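Local structure of neurotrypsin (Mus musculus, 6H8M) at residues N94-H97 against S98-A101; R54-T57 against M58-G62; D33-T36 against D37-A41. The protein acts as a secreted serine protease with a role in neuronal plasticity, and is represented here by its third scavenger receptor cysteine-rich (SRCR) domain. All coordinates share one frame; numbering follows the deposited sequence.

Interaction 1: residues N94-H97 against S98-A101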
loop_
_atom_site.group_PDB
_atom_site.type_symbol
_atom_site.label_atom_id
_atom_site.label_comp_id
_atom_site.label_asym_id
_atom_site.label_seq_id
_atom_site.Cartn_x
_atom_site.Cartn_y
_atom_site.Cartn_z
ATOM N N ASN A 94 1.055 -12.723 11.263
ATOM C CA ASN A 94 2.353 -13.345 11.050
ATOM C C ASN A 94 3.005 -12.774 9.777
ATOM O O ASN A 94 3.699 -13.501 9.134
ATOM C CB ASN A 94 2.234 -14.873 11.002
ATOM C CG ASN A 94 2.390 -15.522 12.363
ATOM O OD1 ASN A 94 2.638 -14.853 13.368
ATOM N ND2 ASN A 94 2.264 -16.838 12.412
ATOM N N CYS A 95 2.816 -11.488 9.442
ATOM C CA CYS A 95 3.311 -10.975 8.147
ATOM C C CYS A 95 4.831 -10.783 8.165
ATOM O O CYS A 95 5.384 -10.498 9.169
ATOM C CB CYS A 95 2.608 -9.669 7.769
ATOM S SG CYS A 95 0.945 -9.954 7.107
ATOM N N ARG A 96 5.498 -10.903 7.004
ATOM C CA ARG A 96 6.942 -10.720 6.841
ATOM C C ARG A 96 7.125 -9.739 5.682
ATOM O O ARG A 96 6.153 -9.527 4.918
ATOM C CB ARG A 96 7.678 -12.029 6.523
ATOM C CG ARG A 96 7.503 -13.162 7.541
ATOM C CD ARG A 96 8.478 -14.331 7.405
ATOM N NE ARG A 96 9.807 -13.886 7.837
ATOM C CZ ARG A 96 10.753 -14.625 8.424
ATOM N NH1 ARG A 96 10.554 -15.898 8.723
ATOM N NH2 ARG A 96 11.916 -14.065 8.710
ATOM N N HIS A 97 8.327 -9.165 5.567
ATOM C CA HIS A 97 8.585 -8.158 4.518
ATOM C C HIS A 97 8.505 -8.753 3.106
ATOM O O HIS A 97 8.312 -8.025 2.116
ATOM C CB HIS A 97 9.897 -7.405 4.788
ATOM C CG HIS A 97 9.774 -6.339 5.824
ATOM N ND1 HIS A 97 9.028 -5.186 5.596
ATOM C CD2 HIS A 97 10.267 -6.249 7.080
ATOM C CE1 HIS A 97 9.085 -4.430 6.693
ATOM N NE2 HIS A 97 9.853 -5.040 7.603
ATOM N N SER A 98 8.623 -10.062 2.995
ATOM C CA SER A 98 8.422 -10.767 1.727
ATOM C C SER A 98 6.991 -10.599 1.188
ATOM O O SER A 98 6.776 -10.878 0.038
ATOM C CB SER A 98 8.820 -12.199 1.890
ATOM O OG SER A 98 8.053 -12.823 2.890
ATOM N N GLU A 99 6.045 -10.108 2.004
ATOM C CA GLU A 99 4.632 -9.894 1.634
ATOM C C GLU A 99 4.291 -8.399 1.524
ATOM O O GLU A 99 3.107 -8.025 1.413
ATOM C CB GLU A 99 3.724 -10.557 2.692
ATOM C CG GLU A 99 3.890 -12.074 2.779
ATOM C CD GLU A 99 3.386 -12.645 4.099
ATOM O OE1 GLU A 99 4.069 -12.486 5.109
ATOM O OE2 GLU A 99 2.283 -13.206 4.111
ATOM N N ASP A 100 5.307 -7.539 1.456
ATOM C CA ASP A 100 5.077 -6.090 1.389
ATOM C C ASP A 100 4.281 -5.725 0.140
ATOM O O ASP A 100 4.557 -6.246 -0.979
ATOM C CB ASP A 100 6.381 -5.300 1.422
ATOM C CG ASP A 100 7.001 -5.214 2.828
ATOM O OD1 ASP A 100 6.296 -5.504 3.841
ATOM O OD2 ASP A 100 8.175 -4.811 2.904
ATOM N N ALA A 101 3.314 -4.817 0.300
ATOM C CA ALA A 101 2.405 -4.418 -0.769
ATOM C C ALA A 101 2.993 -3.260 -1.575
ATOM O O ALA A 101 3.737 -2.424 -1.019
ATOM C CB ALA A 101 1.100 -3.983 -0.098
HETATM O O HOH W 1 4.198 -7.336 4.791
#
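C95 lies against E99 through its backbone: its CA comes 3.5 Å from E99 OE1, while its SG is tied by a disulfide to C31. R96 N donates to that same E99 OE1 over 2.9 Å, meeting the oxygen nearly along its C-O axis. The glutamate reaches back because its chain runs extended beyond CG (chi2 160°), carrying the carboxylate back to the backbone of C95 and R96, just ahead of the turn. E99 N bonds to R96 O at 3.0 Å, so R96 is gripped by E99 at both ends of its backbone, whereas its guanidinium leads away. The same carbonyl takes a hydrogen from water 1, which also donates to D100 OD1. This is a short 3-10 turn in the loop leading into strand 102-105 of the SRCR domain, and H97 O continues it by accepting from D100 N, 3.1 Å away. The H97 side chain adds a His-carboxylate bond: ND1 donates to D100 OD2 over 2.8 Å, nearly in the ring plane and on the syn lone pair, with ring and carboxylate planes 82° apart. NE2 bonds to G66 O, and D100 is held further by T29 and G64, fixing both groups in rotation.

Interaction 2: residues R54-T57 against M58-G62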
loop_
_atom_site.group_PDB
_atom_site.type_symbol
_atom_site.label_atom_id
_atom_site.label_comp_id
_atom_site.label_asym_id
_atom_site.label_seq_id
_atom_site.Cartn_x
_atom_site.Cartn_y
_atom_site.Cartn_z
ATOM N N ARG A 54 -3.110 -0.407 -10.233
ATOM C CA ARG A 54 -3.039 -1.882 -10.100
ATOM C C ARG A 54 -2.188 -2.253 -8.882
ATOM O O ARG A 54 -1.129 -1.636 -8.691
ATOM C CB ARG A 54 -2.473 -2.507 -11.376
ATOM C CG ARG A 54 -3.485 -2.610 -12.506
ATOM C CD ARG A 54 -3.078 -3.650 -13.527
ATOM N NE ARG A 54 -4.020 -3.728 -14.632
ATOM C CZ ARG A 54 -3.866 -4.516 -15.688
ATOM N NH1 ARG A 54 -2.833 -5.336 -15.753
ATOM N NH2 ARG A 54 -4.744 -4.478 -16.674
ATOM N N ALA A 55 -2.652 -3.219 -8.089
ATOM C CA ALA A 55 -1.840 -3.720 -6.971
ATOM C C ALA A 55 -0.615 -4.508 -7.481
ATOM O O ALA A 55 -0.695 -5.260 -8.495
ATOM C CB ALA A 55 -2.677 -4.623 -6.108
ATOM N N ARG A 56 0.493 -4.465 -6.697
ATOM C CA ARG A 56 1.550 -5.430 -6.880
ATOM C C ARG A 56 1.893 -6.005 -5.518
ATOM O O ARG A 56 1.995 -5.243 -4.564
ATOM C CB ARG A 56 2.764 -4.697 -7.427
ATOM C CG ARG A 56 2.677 -4.250 -8.892
ATOM C CD ARG A 56 2.804 -5.451 -9.821
ATOM N NE ARG A 56 2.607 -5.171 -11.250
ATOM C CZ ARG A 56 1.487 -5.375 -11.934
ATOM N NH1 ARG A 56 0.348 -5.664 -11.320
ATOM N NH2 ARG A 56 1.512 -5.243 -13.244
ATOM N N THR A 57 1.960 -7.335 -5.418
ATOM C CA THR A 57 1.996 -8.019 -4.087
ATOM C C THR A 57 3.349 -8.704 -3.948
ATOM O O THR A 57 4.157 -8.780 -4.884
ATOM C CB THR A 57 0.782 -8.937 -3.951
ATOM O OG1 THR A 57 0.787 -9.765 -5.109
ATOM C CG2 THR A 57 -0.487 -8.135 -3.820
ATOM N N MET A 58 3.547 -9.341 -2.804
ATOM C CA MET A 58 4.683 -10.192 -2.521
ATOM C C MET A 58 6.008 -9.469 -2.836
ATOM O O MET A 58 6.915 -10.068 -3.444
ATOM C CB MET A 58 4.601 -11.501 -3.309
ATOM C CG MET A 58 3.483 -12.365 -2.891
ATOM S SD MET A 58 3.677 -12.874 -1.062
ATOM C CE MET A 58 4.838 -14.223 -1.167
ATOM N N ALA A 59 6.176 -8.255 -2.262
ATOM C CA ALA A 59 7.417 -7.507 -2.339
ATOM C C ALA A 59 7.917 -7.447 -3.784
ATOM O O ALA A 59 9.124 -7.629 -4.107
ATOM C CB ALA A 59 8.490 -8.125 -1.448
ATOM N N TYR A 60 7.025 -7.023 -4.678
ATOM C CA TYR A 60 7.287 -7.005 -6.121
ATOM C C TYR A 60 8.444 -6.100 -6.459
ATOM O O TYR A 60 9.232 -6.527 -7.281
ATOM C CB TYR A 60 6.015 -6.493 -6.847
ATOM C CG TYR A 60 6.150 -6.439 -8.337
ATOM C CD1 TYR A 60 5.838 -7.562 -9.090
ATOM C CD2 TYR A 60 6.492 -5.279 -8.975
ATOM C CE1 TYR A 60 5.978 -7.511 -10.473
ATOM C CE2 TYR A 60 6.602 -5.213 -10.371
ATOM C CZ TYR A 60 6.395 -6.359 -11.104
ATOM O OH TYR A 60 6.462 -6.356 -12.447
ATOM N N PHE A 61 8.493 -4.924 -5.832
ATOM C CA PHE A 61 9.542 -3.990 -5.998
ATOM C C PHE A 61 10.710 -4.200 -5.025
ATOM O O PHE A 61 11.623 -3.355 -5.028
ATOM C CB PHE A 61 8.987 -2.571 -5.827
ATOM C CG PHE A 61 7.923 -2.204 -6.846
ATOM C CD1 PHE A 61 8.212 -1.951 -8.173
ATOM C CD2 PHE A 61 6.582 -2.208 -6.483
ATOM C CE1 PHE A 61 7.203 -1.628 -9.077
ATOM C CE2 PHE A 61 5.608 -1.900 -7.406
ATOM C CZ PHE A 61 5.891 -1.651 -8.700
ATOM N N GLY A 62 10.683 -5.240 -4.208
ATOM C CA GLY A 62 11.685 -5.342 -3.184
ATOM C C GLY A 62 11.042 -5.277 -1.832
ATOM O O GLY A 62 9.922 -4.740 -1.639
HETATM O O HOH W 2 4.798 -5.414 -3.474
HETATM O O HOH W 3 4.585 -4.501 -13.262
#
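R56, the last residue of strand 53-56, and Y60 are brought together by a backbone that doubles back between them. M58 and A59 both adopt left-handed helical angles, with phi 52° and 49°, and the chain then enters a type I beta turn from A59 to G62, closed by G62 N bonding to A59 O at 2.9 Å. Water 2 spans the bend, donating to R56 O and accepting from Y60 N, each 3.0 Å from its oxygen. M58 N finds a side-chain acceptor in D32. On this frame the side chains of R56 and Y60 run side by side and point the same way. The arginine is kinked at chi2 (-73°), which lays CD squarely over the middle of the tyrosine ring, 3.6 Å from its centroid, in a CH-pi contact. The guanidinium carbon CZ is 5.3 Å from that centroid, so any cation-pi attraction is weak at most. Polar ends are tied instead through water 3, which accepts from R56 NE at 2.9 Å and hydrogen-bonds with Y60 OH. On its other flank R56 NH1 donates to A55 O over 3.0 Å, steadying the guanidinium against its own strand. The F61 ring approaches R56 CB and CG obliquely and presents one face to Y60 CD2. With an alanine at R56 the Y60 ring would probably lose the methylene packed on its face and become freer to turn, and water 3 would be left without its guanidinium donor. The whole is a type I beta turn just after strand 53-56 of the SRCR domain, with F61 and R56 packed on I104 of the antiparallel partner strand 102-105.

Interaction 3: residues D33-T36 against D37-A41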
loop_
_atom_site.group_PDB
_atom_site.type_symbol
_atom_site.label_atom_id
_atom_site.label_comp_id
_atom_site.label_asym_id
_atom_site.label_seq_id
_atom_site.Cartn_x
_atom_site.Cartn_y
_atom_site.Cartn_z
ATOM N N ASP A 33 -1.772 -9.109 2.485
ATOM C CA ASP A 33 -2.873 -9.996 2.746
ATOM C C ASP A 33 -4.153 -9.198 2.462
ATOM O O ASP A 33 -4.406 -8.131 3.083
ATOM C CB ASP A 33 -2.841 -10.466 4.204
ATOM C CG ASP A 33 -3.761 -11.665 4.339
ATOM O OD1 ASP A 33 -3.531 -12.667 3.617
ATOM O OD2 ASP A 33 -4.769 -11.507 5.000
ATOM N N GLY A 34 -4.930 -9.673 1.510
ATOM C CA GLY A 34 -6.151 -8.961 1.147
ATOM C C GLY A 34 -5.917 -7.709 0.289
ATOM O O GLY A 34 -6.862 -6.961 0.116
ATOM N N TRP A 35 -4.684 -7.448 -0.198
ATOM C CA TRP A 35 -4.373 -6.241 -0.928
ATOM C C TRP A 35 -4.774 -6.445 -2.405
ATOM O O TRP A 35 -4.374 -7.432 -2.999
ATOM C CB TRP A 35 -2.866 -5.895 -0.785
ATOM C CG TRP A 35 -2.408 -4.593 -1.373
ATOM C CD1 TRP A 35 -1.750 -4.428 -2.572
ATOM C CD2 TRP A 35 -2.392 -3.289 -0.737
ATOM N NE1 TRP A 35 -1.449 -3.105 -2.726
ATOM C CE2 TRP A 35 -1.814 -2.392 -1.633
ATOM C CE3 TRP A 35 -2.879 -2.822 0.483
ATOM C CZ2 TRP A 35 -1.642 -1.040 -1.343
ATOM C CZ3 TRP A 35 -2.741 -1.487 0.762
ATOM C CH2 TRP A 35 -2.180 -0.597 -0.154
ATOM N N THR A 36 -5.607 -5.547 -2.925
ATOM C CA THR A 36 -6.137 -5.686 -4.303
ATOM C C THR A 36 -6.060 -4.339 -5.017
ATOM O O THR A 36 -5.492 -3.392 -4.453
ATOM C CB THR A 36 -7.595 -6.157 -4.278
ATOM O OG1 THR A 36 -8.395 -5.076 -3.802
ATOM C CG2 THR A 36 -7.807 -7.370 -3.400
ATOM N N ASP A 37 -6.667 -4.267 -6.205
ATOM C CA ASP A 37 -6.721 -3.031 -7.031
ATOM C C ASP A 37 -7.470 -1.917 -6.281
ATOM O O ASP A 37 -7.157 -0.746 -6.534
ATOM C CB ASP A 37 -7.204 -3.317 -8.455
ATOM C CG ASP A 37 -6.228 -4.162 -9.259
ATOM O OD1 ASP A 37 -5.153 -4.487 -8.724
ATOM O OD2 ASP A 37 -6.554 -4.488 -10.412
ATOM N N LYS A 38 -8.475 -2.259 -5.463
ATOM C CA LYS A 38 -9.205 -1.241 -4.665
ATOM C C LYS A 38 -8.208 -0.535 -3.733
ATOM O O LYS A 38 -8.256 0.702 -3.679
ATOM C CB LYS A 38 -10.328 -1.917 -3.874
ATOM C CG LYS A 38 -11.367 -2.645 -4.716
ATOM C CD LYS A 38 -12.499 -3.225 -3.895
ATOM C CE LYS A 38 -13.651 -3.737 -4.736
ATOM N NZ LYS A 38 -13.334 -5.032 -5.381
ATOM N N HIS A 39 -7.318 -1.277 -3.057
ATOM C CA HIS A 39 -6.302 -0.635 -2.250
ATOM C C HIS A 39 -5.403 0.262 -3.076
ATOM O O HIS A 39 -5.050 1.395 -2.657
ATOM C CB HIS A 39 -5.506 -1.695 -1.469
ATOM C CG HIS A 39 -6.374 -2.563 -0.625
ATOM N ND1 HIS A 39 -7.092 -3.629 -1.139
ATOM C CD2 HIS A 39 -6.628 -2.535 0.696
ATOM C CE1 HIS A 39 -7.865 -4.157 -0.188
ATOM N NE2 HIS A 39 -7.568 -3.531 0.972
ATOM N N ALA A 40 -4.972 -0.224 -4.234
ATOM C CA ALA A 40 -4.129 0.525 -5.093
ATOM C C ALA A 40 -4.793 1.814 -5.557
ATOM O O ALA A 40 -4.093 2.887 -5.537
ATOM C CB ALA A 40 -3.709 -0.274 -6.305
ATOM N N ALA A 41 -6.103 1.767 -5.817
ATOM C CA ALA A 41 -6.856 2.969 -6.236
ATOM C C ALA A 41 -6.773 4.025 -5.127
ATOM O O ALA A 41 -6.550 5.237 -5.417
ATOM C CB ALA A 41 -8.309 2.640 -6.622
#
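T36 and H39 form a capping box at the start of helix 37-46, the helix of this SRCR domain, and the contact divides into a packed inner half and a looser outer one. The inner half belongs to W35 and H39. H39 CB sits over the six-membered ring of W35, 3.4 Å from its centroid and close to the ring normal, a CH-pi contact; in return W35 CA lies over one face of the imidazole. The two rings meet obliquely, with planes at 32°. W35 turns its CG away from its own backbone N (chi1 -174°), which sends the indole back beneath the first helical turn, where NE1 reaches G102 O and the ring touches A55, A101 and V103. The imidazole is gripped at both nitrogens: NE2 bonds to V73 O, and ND1 accepts a hydrogen bond from T36 N at 3.0 Å, although this donor stands 42° out of the ring plane. T36 OG1 lies 3.3 Å from the same ND1, in a further hydrogen bond. Beside them G34 O comes within 3.0 Å of H39 CE1.

Outward, toward solvent, contacts thin out. T36, D37 and K38 are exposed, and the bond from K38 N to T36 OG1, at 3.3 Å, is long for a cap. The lysine chain then leads off from the loop, whereas D37, also turned away from it, has OD1 engaged by A55 N of strand 53-56. What closes the first turn is more regular: T36 O accepts a hydrogen bond from A40 N at 3.2 Å, with the donor in the carbonyl plane.

In the fold
Along the chain the order is interaction 3, interaction 2, interaction 1, all within one SRCR domain. Centres of interactions 1 and 2 are about 10 Å apart, those of 2 and 3 about 11 Å, and those of 1 and 3 about 14 Å. Helix 37-46 is followed by strand 53-56, which pairs with strand 102-105 just after interaction 1. The contacts touch one another directly: A59 N probably bonds to D100 O, A59 CB packs on S98 O and H97 O, and A55 CB on T36 O. The helix start, the strand end and the loop before strand 102-105 are thus joined as touching neighbours, so that elements far apart in sequence brace each other in a compact domain otherwise poor in helix.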